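Local coordinates for protein putative monooxygenase Rv0793 (Mycobacterium tuberculosis, PDB 1Y0H) that is a putative monooxygenase that forms a homodimer and might act in antibiotic biosynthesis or scavenge reactive oxygen species, at residues Val8-Met13 / Arg87-Thr92; Ala24-Met29 / Leu75-Gln80; Arg40-Tyr45 / Glu57-Arg62. All blocks are in the same frame, centred on the assembly; numbering follows the deposited sequence. Where two conformers were deposited one is given.

Interaction 1 of 3, residues Val8-Met13 / Arg87-Thr92; sequences VIARFM and RPVAVT
V89 is a bump that fits against the ring of F12. Its CG1 sits over one ring face, off centre, 3.9 Å from the F12 ring centroid in a CH-pi contact, while CG2 closes on F12 CE2 at 3.4 Å. CG1 is anti to the V89 backbone N (chi1 -176°), and this turn of the isopropyl group lets both methyls meet the same ring. The small A10 supplies the neighbouring hollow: its CB receives V89 CG1 at 4.0 Å. Further along the same face V8 CG1 and V91 CG1 meet at 3.8 Å.

Strands 6-12 and 90-96 run antiparallel here, with 90-96 the outermost strand, within this chain, of the four-stranded sheet of a ferredoxin-like fold. The ladder is regular: I9 and T92 exchange two backbone bonds, as do R11 and A90. On the other face A90 CB lies beside R11 CB at 4.1 Å, and the arginine then leads away to a salt bridge with E52. I9 and T92 on that face pack against the second subunit.

Past the ladder the chains splay, and a water bridges the gap, accepting from M13 N at 2.8 Å and donating to R87 O. M13, bent at chi2 (75°), curls its thioether along the R87 chain until CE stands 4.1 Å from R87 CZ, over the guanidinium centre.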
loop_
_atom_site.group_PDB
_atom_site.type_symbol
_atom_site.label_atom_id
_atom_site.label_comp_id
_atom_site.label_asym_id
_atom_site.label_seq_id
_atom_site.Cartn_x
_atom_site.Cartn_y
_atom_site.Cartn_z
ATOM N N VAL A 8 -5.181 2.874 -3.795
ATOM C CA VAL A 8 -5.969 2.654 -2.594
ATOM C C VAL A 8 -5.303 1.534 -1.819
ATOM O O VAL A 8 -4.863 0.534 -2.409
ATOM C CB VAL A 8 -7.427 2.214 -2.925
ATOM C CG1 VAL A 8 -8.251 2.015 -1.653
ATOM C CG2 VAL A 8 -8.104 3.220 -3.841
ATOM N N ILE A 9 -5.189 1.726 -0.509
ATOM C CA ILE A 9 -4.825 0.630 0.384
ATOM C C ILE A 9 -6.074 0.307 1.180
ATOM O O ILE A 9 -6.686 1.194 1.764
ATOM C CB ILE A 9 -3.686 1.017 1.357
ATOM C CG1 ILE A 9 -2.413 1.323 0.588
ATOM C CG2 ILE A 9 -3.422 -0.121 2.388
ATOM C CD1 ILE A 9 -1.320 2.000 1.446
ATOM N N ALA A 10 -6.438 -0.971 1.215
ATOM C CA ALA A 10 -7.571 -1.410 2.032
ATOM C C ALA A 10 -7.068 -2.513 2.939
ATOM O O ALA A 10 -6.523 -3.520 2.460
ATOM C CB ALA A 10 -8.705 -1.915 1.160
ATOM N N ARG A 11 -7.268 -2.321 4.237
ATOM C CA ARG A 11 -6.811 -3.278 5.258
ATOM C C ARG A 11 -8.002 -3.940 5.924
ATOM O O ARG A 11 -8.946 -3.255 6.348
ATOM C CB ARG A 11 -5.948 -2.574 6.312
ATOM C CG ARG A 11 -4.873 -1.695 5.712
ATOM C CD ARG A 11 -3.888 -1.191 6.761
ATOM N NE ARG A 11 -2.618 -1.900 6.600
ATOM C CZ ARG A 11 -1.459 -1.333 6.272
ATOM N NH1 ARG A 11 -0.393 -2.096 6.128
ATOM N NH2 ARG A 11 -1.345 -0.017 6.105
ATOM N N PHE A 12 -7.944 -5.274 6.018
ATOM C CA PHE A 12 -9.049 -6.076 6.561
ATOM C C PHE A 12 -8.563 -6.873 7.748
ATOM O O PHE A 12 -7.542 -7.557 7.657
ATOM C CB PHE A 12 -9.586 -7.059 5.522
ATOM C CG PHE A 12 -9.966 -6.423 4.217
ATOM C CD1 PHE A 12 -8.993 -6.135 3.258
ATOM C CD2 PHE A 12 -11.297 -6.123 3.947
ATOM C CE1 PHE A 12 -9.357 -5.526 2.046
ATOM C CE2 PHE A 12 -11.669 -5.538 2.739
ATOM C CZ PHE A 12 -10.701 -5.235 1.794
ATOM N N MET A 13 -9.309 -6.806 8.847
ATOM C CA MET A 13 -8.937 -7.529 10.052
ATOM C C MET A 13 -10.035 -8.550 10.380
ATOM O O MET A 13 -10.959 -8.267 11.143
ATOM C CB MET A 13 -8.650 -6.548 11.205
ATOM C CG MET A 13 -7.422 -5.657 10.996
ATOM S SD MET A 13 -7.689 -4.302 9.795
ATOM C CE MET A 13 -6.312 -3.199 10.156
ATOM N N ARG A 87 -13.463 -5.082 12.859
ATOM C CA ARG A 87 -13.572 -3.632 12.754
ATOM C C ARG A 87 -13.787 -3.323 11.275
ATOM O O ARG A 87 -13.481 -4.158 10.426
ATOM C CB ARG A 87 -12.281 -2.981 13.249
ATOM C CG ARG A 87 -11.048 -3.575 12.571
ATOM C CD ARG A 87 -9.764 -3.090 13.177
ATOM N NE ARG A 87 -9.413 -1.789 12.652
ATOM C CZ ARG A 87 -8.369 -1.073 13.055
ATOM N NH1 ARG A 87 -7.560 -1.536 14.005
ATOM N NH2 ARG A 87 -8.141 0.109 12.505
ATOM N N PRO A 88 -14.313 -2.126 10.951
ATOM C CA PRO A 88 -14.535 -1.826 9.532
ATOM C C PRO A 88 -13.240 -1.850 8.721
ATOM O O PRO A 88 -12.142 -1.647 9.274
ATOM C CB PRO A 88 -15.088 -0.394 9.550
ATOM C CG PRO A 88 -14.719 0.160 10.914
ATOM C CD PRO A 88 -14.700 -1.016 11.840
ATOM N N VAL A 89 -13.383 -2.060 7.417
ATOM C CA VAL A 89 -12.245 -2.001 6.487
ATOM C C VAL A 89 -11.591 -0.633 6.642
ATOM O O VAL A 89 -12.277 0.396 6.706
ATOM C CB VAL A 89 -12.671 -2.203 5.005
ATOM C CG1 VAL A 89 -11.449 -2.233 4.076
ATOM C CG2 VAL A 89 -13.452 -3.501 4.832
ATOM N N ALA A 90 -10.266 -0.637 6.727
ATOM C CA ALA A 90 -9.496 0.588 6.827
ATOM C C ALA A 90 -8.996 0.949 5.438
ATOM O O ALA A 90 -8.141 0.255 4.877
ATOM C CB ALA A 90 -8.346 0.407 7.794
ATOM N N VAL A 91 -9.545 2.029 4.889
ATOM C CA VAL A 91 -9.309 2.398 3.493
ATOM C C VAL A 91 -8.602 3.734 3.409
ATOM O O VAL A 91 -9.057 4.715 3.990
ATOM C CB VAL A 91 -10.640 2.479 2.687
ATOM C CG1 VAL A 91 -10.406 3.001 1.272
ATOM C CG2 VAL A 91 -11.328 1.125 2.644
ATOM N N THR A 92 -7.493 3.759 2.678
ATOM C CA THR A 92 -6.785 5.005 2.406
ATOM C C THR A 92 -6.668 5.236 0.921
ATOM O O THR A 92 -6.171 4.386 0.188
ATOM C CB THR A 92 -5.384 4.990 3.041
ATOM O OG1 THR A 92 -5.512 4.711 4.440
ATOM C CG2 THR A 92 -4.689 6.337 2.857
HETATM O O HOH W 1 -11.036 -4.570 8.967
#

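Interaction 2 of 3, residues Ala24-Met29 / Leu75-Gln80; sequences ALLDAM and LNYRAQ
Y77 meets L25, L26 and M29 in the helix-to-helix packing of this alpha+beta sandwich, where helices 19-35 and 72-78 lie together on one face of the antiparallel sheet. Three side chains of helix 19-35 converge on the tyrosine: L25 and M29 cross it at about a right angle, L26 more obliquely. L25 brings CD2 to 3.9 Å from Y77 CD1. L26 comes in one residue later and touches farther along the ring, its CD2 3.8 Å from Y77 CE1. M29 grips the root of the side chain instead: its SD is 3.6 Å from Y77 CB. The same sulfur lies 5.2 Å from the Y77 ring centroid and 48° off the ring normal, an oblique Met-aromatic contact.

The methionine folds rather than stretches, bends at both chi2 and chi3 carrying the sulfur round to the tyrosine. The L25 branch turns away from its own amide nitrogen (chi1 -170°), and its two methyls divide between partners, CD2 going to the tyrosine and CD1 to the amide of Q80.

In the second shell, F12 of the sheet touches both L26 and Y77, so the packing between the helices runs on into the face of the sheet. Y42 backs M29 and L44 backs L26, both from strand 39-47, while V89 touches Y77. The nearest atoms of Y77 and a bound acetate, probably from the crystallisation liquor, are about 3 Å apart, consistent with a pocket between helix and sheet. Beyond the leucine, the Q80 amide is tied to its own segment: NE2 donates to N76 O at 3.2 Å, from well above the carbonyl plane. That bond probably helps keep the amide near the leucine, Q80 NE2 lying 3.5 Å from L25 CD1.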
loop_
_atom_site.group_PDB
_atom_site.type_symbol
_atom_site.label_atom_id
_atom_site.label_comp_id
_atom_site.label_asym_id
_atom_site.label_seq_id
_atom_site.Cartn_x
_atom_site.Cartn_y
_atom_site.Cartn_z
ATOM N N ALA A 24 -12.057 -15.721 0.456
ATOM C CA ALA A 24 -12.933 -16.061 -0.676
ATOM C C ALA A 24 -13.665 -14.844 -1.242
ATOM O O ALA A 24 -13.799 -14.700 -2.460
ATOM C CB ALA A 24 -13.914 -17.129 -0.269
ATOM N N LEU A 25 -14.129 -13.975 -0.345
ATOM C CA LEU A 25 -14.812 -12.743 -0.733
ATOM C C LEU A 25 -13.881 -11.833 -1.527
ATOM O O LEU A 25 -14.255 -11.295 -2.581
ATOM C CB LEU A 25 -15.347 -12.021 0.504
ATOM C CG LEU A 25 -16.281 -10.853 0.207
ATOM C CD1 LEU A 25 -17.645 -11.358 -0.254
ATOM C CD2 LEU A 25 -16.432 -10.007 1.461
ATOM N N LEU A 26 -12.665 -11.660 -1.017
ATOM C CA LEU A 26 -11.698 -10.814 -1.701
ATOM C C LEU A 26 -11.201 -11.466 -2.993
ATOM O O LEU A 26 -11.025 -10.781 -3.997
ATOM C CB LEU A 26 -10.555 -10.435 -0.756
ATOM C CG LEU A 26 -10.964 -9.666 0.511
ATOM C CD1 LEU A 26 -9.728 -9.289 1.306
ATOM C CD2 LEU A 26 -11.796 -8.428 0.198
ATOM N N ASP A 27 -11.024 -12.787 -2.990
ATOM C CA ASP A 27 -10.606 -13.505 -4.197
ATOM C C ASP A 27 -11.533 -13.228 -5.366
ATOM O O ASP A 27 -11.072 -13.045 -6.498
ATOM C CB ASP A 27 -10.580 -15.023 -3.970
ATOM C CG ASP A 27 -9.339 -15.506 -3.220
ATOM O OD1 ASP A 27 -8.329 -14.782 -3.121
ATOM O OD2 ASP A 27 -9.372 -16.666 -2.724
ATOM N N ALA A 28 -12.834 -13.199 -5.094
ATOM C CA ALA A 28 -13.850 -13.032 -6.132
ATOM C C ALA A 28 -13.821 -11.645 -6.776
ATOM O O ALA A 28 -14.397 -11.439 -7.839
ATOM C CB ALA A 28 -15.229 -13.324 -5.570
ATOM N N MET A 29 -13.149 -10.709 -6.119
ATOM C CA MET A 29 -13.024 -9.337 -6.621
ATOM C C MET A 29 -11.912 -9.218 -7.646
ATOM O O MET A 29 -11.902 -8.287 -8.446
ATOM C CB MET A 29 -12.720 -8.386 -5.469
ATOM C CG MET A 29 -13.919 -8.120 -4.549
ATOM S SD MET A 29 -15.201 -7.126 -5.344
ATOM C CE MET A 29 -14.401 -5.524 -5.401
ATOM N N LEU A 75 -20.236 -3.821 -5.214
ATOM C CA LEU A 75 -21.439 -3.695 -4.397
ATOM C C LEU A 75 -21.786 -4.994 -3.672
ATOM O O LEU A 75 -22.272 -4.955 -2.535
ATOM C CB LEU A 75 -22.618 -3.177 -5.224
ATOM C CG LEU A 75 -22.487 -1.749 -5.765
ATOM C CD1 LEU A 75 -23.716 -1.409 -6.582
ATOM C CD2 LEU A 75 -22.234 -0.685 -4.680
ATOM N N ASN A 76 -21.532 -6.129 -4.318
ATOM C CA ASN A 76 -21.732 -7.437 -3.700
ATOM C C ASN A 76 -20.802 -7.597 -2.508
ATOM O O ASN A 76 -21.219 -8.029 -1.432
ATOM C CB ASN A 76 -21.494 -8.566 -4.709
ATOM C CG ASN A 76 -21.621 -9.939 -4.082
ATOM O OD1 ASN A 76 -22.691 -10.314 -3.614
ATOM N ND2 ASN A 76 -20.532 -10.702 -4.078
ATOM N N TYR A 77 -19.539 -7.233 -2.715
ATOM C CA TYR A 77 -18.521 -7.282 -1.678
ATOM C C TYR A 77 -18.878 -6.365 -0.502
ATOM O O TYR A 77 -18.781 -6.771 0.654
ATOM C CB TYR A 77 -17.158 -6.911 -2.289
ATOM C CG TYR A 77 -16.278 -6.090 -1.374
ATOM C CD1 TYR A 77 -15.441 -6.705 -0.451
ATOM C CD2 TYR A 77 -16.294 -4.693 -1.426
ATOM C CE1 TYR A 77 -14.649 -5.943 0.408
ATOM C CE2 TYR A 77 -15.524 -3.935 -0.563
ATOM C CZ TYR A 77 -14.704 -4.571 0.351
ATOM O OH TYR A 77 -13.906 -3.847 1.203
ATOM N N ARG A 78 -19.296 -5.135 -0.798
ATOM C CA ARG A 78 -19.577 -4.146 0.258
ATOM C C ARG A 78 -20.699 -4.589 1.187
ATOM O O ARG A 78 -20.685 -4.295 2.386
ATOM C CB ARG A 78 -19.892 -2.767 -0.327
ATOM C CG ARG A 78 -19.776 -1.635 0.698
ATOM C CD ARG A 78 -18.317 -1.251 0.925
ATOM N NE ARG A 78 -18.134 -0.128 1.847
ATOM C CZ ARG A 78 -18.024 1.152 1.483
ATOM N NH1 ARG A 78 -18.102 1.512 0.203
ATOM N NH2 ARG A 78 -17.842 2.086 2.408
ATOM N N ALA A 79 -21.654 -5.320 0.619
ATOM C CA ALA A 79 -22.808 -5.826 1.350
ATOM C C ALA A 79 -22.466 -6.907 2.364
ATOM O O ALA A 79 -23.272 -7.184 3.260
ATOM C CB ALA A 79 -23.845 -6.361 0.363
ATOM N N GLN A 80 -21.292 -7.522 2.222
ATOM C CA GLN A 80 -20.963 -8.730 2.979
ATOM C C GLN A 80 -19.720 -8.617 3.843
ATOM O O GLN A 80 -19.537 -9.420 4.753
ATOM C CB GLN A 80 -20.658 -9.885 2.039
ATOM C CG GLN A 80 -21.690 -10.222 1.034
ATOM C CD GLN A 80 -21.250 -11.405 0.207
ATOM O OE1 GLN A 80 -21.050 -12.515 0.722
ATOM N NE2 GLN A 80 -21.076 -11.176 -1.083
#

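Interaction 3 of 3, residues Arg40-Tyr45 / Glu57-Arg62; sequences RSYDLY and ERYRSR. With ACT (acetate ion), chain C.
Chi1 of Y42 is near trans (-169°), swinging the ring along the face of the hairpin formed by strands 39-47 and 53-59 where E57 also lies; E57 CG lies opposite its carbonyl carbon and the chain then runs straight, which sets the carboxylate alongside the tyrosine. Y42 CE2 lies 3.5 Å from E57 CD, with ring and carboxylate planes 56° apart. Y59 OH donates to E57 OE1 at 2.8 Å, steadying the carboxylate.

Next to this pair the hairpin contains a classic beta bulge: R40 N and S41 N both donate to R58 O, from the same face of its carbonyl plane, and R58 N answers with a bond to S41 O. The S41 hydroxyl accepts from R58 NH2 at 3.1 Å, in the guanidinium plane. R40 crosses R58, its NE 3.7 Å from R58 CD, and its NH2 bonds to A100 O; salt bridges from R58 to E99 of its own chain and to D43 of the second subunit probably offset the like charges.

A bound acetate may mark a pocket beside Y42, E57 and H68, the last also bonded to it. Y42 OH donates to the acetate O, 2.8 Å away, at the ring edge and in its plane.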
loop_
_atom_site.group_PDB
_atom_site.type_symbol
_atom_site.label_atom_id
_atom_site.label_comp_id
_atom_site.label_asym_id
_atom_site.label_seq_id
_atom_site.Cartn_x
_atom_site.Cartn_y
_atom_site.Cartn_z
ATOM N N ARG A 40 -5.202 -0.330 -13.091
ATOM C CA ARG A 40 -3.807 -0.628 -13.400
ATOM C C ARG A 40 -3.319 -1.881 -12.659
ATOM O O ARG A 40 -2.656 -2.733 -13.245
ATOM C CB ARG A 40 -2.904 0.561 -13.090
ATOM C CG ARG A 40 -1.444 0.180 -13.072
ATOM C CD ARG A 40 -0.564 1.363 -12.835
ATOM N NE ARG A 40 0.799 0.935 -12.535
ATOM C CZ ARG A 40 1.830 1.767 -12.425
ATOM N NH1 ARG A 40 1.656 3.073 -12.611
ATOM N NH2 ARG A 40 3.038 1.293 -12.154
ATOM N N SER A 41 -3.625 -1.976 -11.373
ATOM C CA SER A 41 -3.310 -3.192 -10.614
ATOM C C SER A 41 -4.252 -3.380 -9.428
ATOM O O SER A 41 -4.895 -2.443 -8.976
ATOM C CB SER A 41 -1.845 -3.170 -10.151
ATOM O OG SER A 41 -1.598 -2.096 -9.278
ATOM N N TYR A 42 -4.326 -4.613 -8.946
ATOM C CA TYR A 42 -5.183 -4.964 -7.814
ATOM C C TYR A 42 -4.584 -6.234 -7.237
ATOM O O TYR A 42 -4.754 -7.312 -7.803
ATOM C CB TYR A 42 -6.598 -5.197 -8.339
ATOM C CG TYR A 42 -7.700 -5.328 -7.318
ATOM C CD1 TYR A 42 -8.178 -6.589 -6.935
ATOM C CD2 TYR A 42 -8.315 -4.194 -6.778
ATOM C CE1 TYR A 42 -9.232 -6.718 -6.024
ATOM C CE2 TYR A 42 -9.378 -4.325 -5.859
ATOM C CZ TYR A 42 -9.820 -5.588 -5.494
ATOM O OH TYR A 42 -10.853 -5.720 -4.607
ATOM N N ASP A 43 -3.856 -6.088 -6.133
ATOM C CA ASP A 43 -3.047 -7.180 -5.578
ATOM C C ASP A 43 -3.378 -7.436 -4.109
ATOM O O ASP A 43 -3.540 -6.507 -3.333
ATOM C CB ASP A 43 -1.551 -6.868 -5.743
ATOM C CG ASP A 43 -1.142 -6.755 -7.199
ATOM O OD1 ASP A 43 -1.551 -7.621 -7.994
ATOM O OD2 ASP A 43 -0.412 -5.802 -7.542
ATOM N N LEU A 44 -3.437 -8.713 -3.743
ATOM C CA LEU A 44 -3.811 -9.120 -2.393
ATOM C C LEU A 44 -2.606 -9.665 -1.634
ATOM O O LEU A 44 -1.857 -10.491 -2.152
ATOM C CB LEU A 44 -4.878 -10.219 -2.447
ATOM C CG LEU A 44 -5.371 -10.805 -1.124
ATOM C CD1 LEU A 44 -6.019 -9.761 -0.215
ATOM C CD2 LEU A 44 -6.353 -11.929 -1.425
ATOM N N TYR A 45 -2.461 -9.204 -0.394
ATOM C CA TYR A 45 -1.384 -9.619 0.500
ATOM C C TYR A 45 -1.936 -10.007 1.857
ATOM O O TYR A 45 -3.069 -9.660 2.196
ATOM C CB TYR A 45 -0.420 -8.456 0.738
ATOM C CG TYR A 45 0.138 -7.849 -0.515
ATOM C CD1 TYR A 45 -0.545 -6.835 -1.193
ATOM C CD2 TYR A 45 1.361 -8.274 -1.014
ATOM C CE1 TYR A 45 -0.022 -6.283 -2.354
ATOM C CE2 TYR A 45 1.888 -7.734 -2.161
ATOM C CZ TYR A 45 1.190 -6.742 -2.823
ATOM O OH TYR A 45 1.716 -6.202 -3.966
ATOM N N GLU A 57 -4.347 -1.296 -4.552
ATOM C CA GLU A 57 -5.076 -1.075 -5.798
ATOM C C GLU A 57 -4.563 0.186 -6.468
ATOM O O GLU A 57 -4.286 1.177 -5.800
ATOM C CB GLU A 57 -6.564 -0.877 -5.502
ATOM C CG GLU A 57 -7.115 -1.817 -4.456
ATOM C CD GLU A 57 -8.518 -1.477 -3.998
ATOM O OE1 GLU A 57 -9.275 -0.774 -4.730
ATOM O OE2 GLU A 57 -8.867 -1.945 -2.887
ATOM N N ARG A 58 -4.428 0.131 -7.789
ATOM C CA ARG A 58 -4.020 1.297 -8.567
ATOM C C ARG A 58 -4.984 1.484 -9.725
ATOM O O ARG A 58 -5.258 0.536 -10.455
ATOM C CB ARG A 58 -2.618 1.081 -9.141
ATOM C CG ARG A 58 -1.465 1.118 -8.159
ATOM C CD ARG A 58 -0.191 0.882 -8.983
ATOM N NE ARG A 58 1.045 0.883 -8.208
ATOM C CZ ARG A 58 1.671 -0.212 -7.793
ATOM N NH1 ARG A 58 2.793 -0.102 -7.099
ATOM N NH2 ARG A 58 1.171 -1.415 -8.057
ATOM N N TYR A 59 -5.451 2.722 -9.902
ATOM C CA TYR A 59 -6.422 3.087 -10.930
ATOM C C TYR A 59 -5.840 4.176 -11.806
ATOM O O TYR A 59 -5.061 5.004 -11.348
ATOM C CB TYR A 59 -7.757 3.514 -10.300
ATOM C CG TYR A 59 -8.352 2.367 -9.527
ATOM C CD1 TYR A 59 -9.085 1.374 -10.173
ATOM C CD2 TYR A 59 -8.134 2.245 -8.154
ATOM C CE1 TYR A 59 -9.599 0.275 -9.465
ATOM C CE2 TYR A 59 -8.645 1.146 -7.440
ATOM C CZ TYR A 59 -9.367 0.168 -8.114
ATOM O OH TYR A 59 -9.874 -0.914 -7.417
ATOM N N ARG A 60 -6.231 4.163 -13.072
ATOM C CA ARG A 60 -5.689 5.095 -14.045
ATOM C C ARG A 60 -6.165 6.527 -13.790
ATOM O O ARG A 60 -5.543 7.478 -14.253
ATOM C CB ARG A 60 -6.028 4.632 -15.467
ATOM C CG ARG A 60 -5.554 3.197 -15.720
ATOM C CD ARG A 60 -5.340 2.839 -17.189
ATOM N NE ARG A 60 -4.279 1.830 -17.285
ATOM C CZ ARG A 60 -4.454 0.516 -17.146
ATOM N NH1 ARG A 60 -5.659 0.007 -16.924
ATOM N NH2 ARG A 60 -3.411 -0.296 -17.237
ATOM N N SER A 61 -7.260 6.670 -13.046
ATOM C CA SER A 61 -7.834 7.991 -12.735
ATOM C C SER A 61 -8.745 7.855 -11.525
ATOM O O SER A 61 -9.153 6.748 -11.178
ATOM C CB SER A 61 -8.652 8.519 -13.927
ATOM O OG SER A 61 -9.847 7.768 -14.115
ATOM N N ARG A 62 -9.067 8.978 -10.881
ATOM C CA ARG A 62 -10.066 8.954 -9.820
ATOM C C ARG A 62 -11.430 8.524 -10.359
ATOM O O ARG A 62 -12.193 7.841 -9.660
ATOM C CB ARG A 62 -10.169 10.313 -9.117
ATOM C CG ARG A 62 -11.301 10.396 -8.115
ATOM C CD ARG A 62 -11.135 9.392 -6.962
ATOM N NE ARG A 62 -12.385 9.256 -6.214
ATOM C CZ ARG A 62 -12.563 9.686 -4.965
ATOM N NH1 ARG A 62 -11.564 10.265 -4.303
ATOM N NH2 ARG A 62 -13.741 9.526 -4.375
HETATM C C ACT C . -11.946 -3.120 -2.823
HETATM O O ACT C . -11.909 -3.231 -4.066
HETATM O OXT ACT C . -11.595 -2.015 -2.336
HETATM C CH3 ACT C . -12.381 -4.267 -1.968
#

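From the N terminus, strand 6-12 opens the fold, and its pairing in interaction 1 is completed only when strand 90-96 returns, closing the longest loop. Inside that loop, helix 19-35 waits for helix 72-78, and interaction 2 closes a second. Interaction 3, between the neighbouring strands 39-47 and 53-59, closes the shortest, so the three nest without crossing. Interactions 1 and 3 belong to the same sheet, joined where V8 N lies 2.8 Å from E57 O, a probable hydrogen bond, and both touch the second subunit. Interaction 2 ties the helical layer to that sheet: Y77 OH packs on F12 and V89 of interaction 1, and M29 on Y42 of interaction 3.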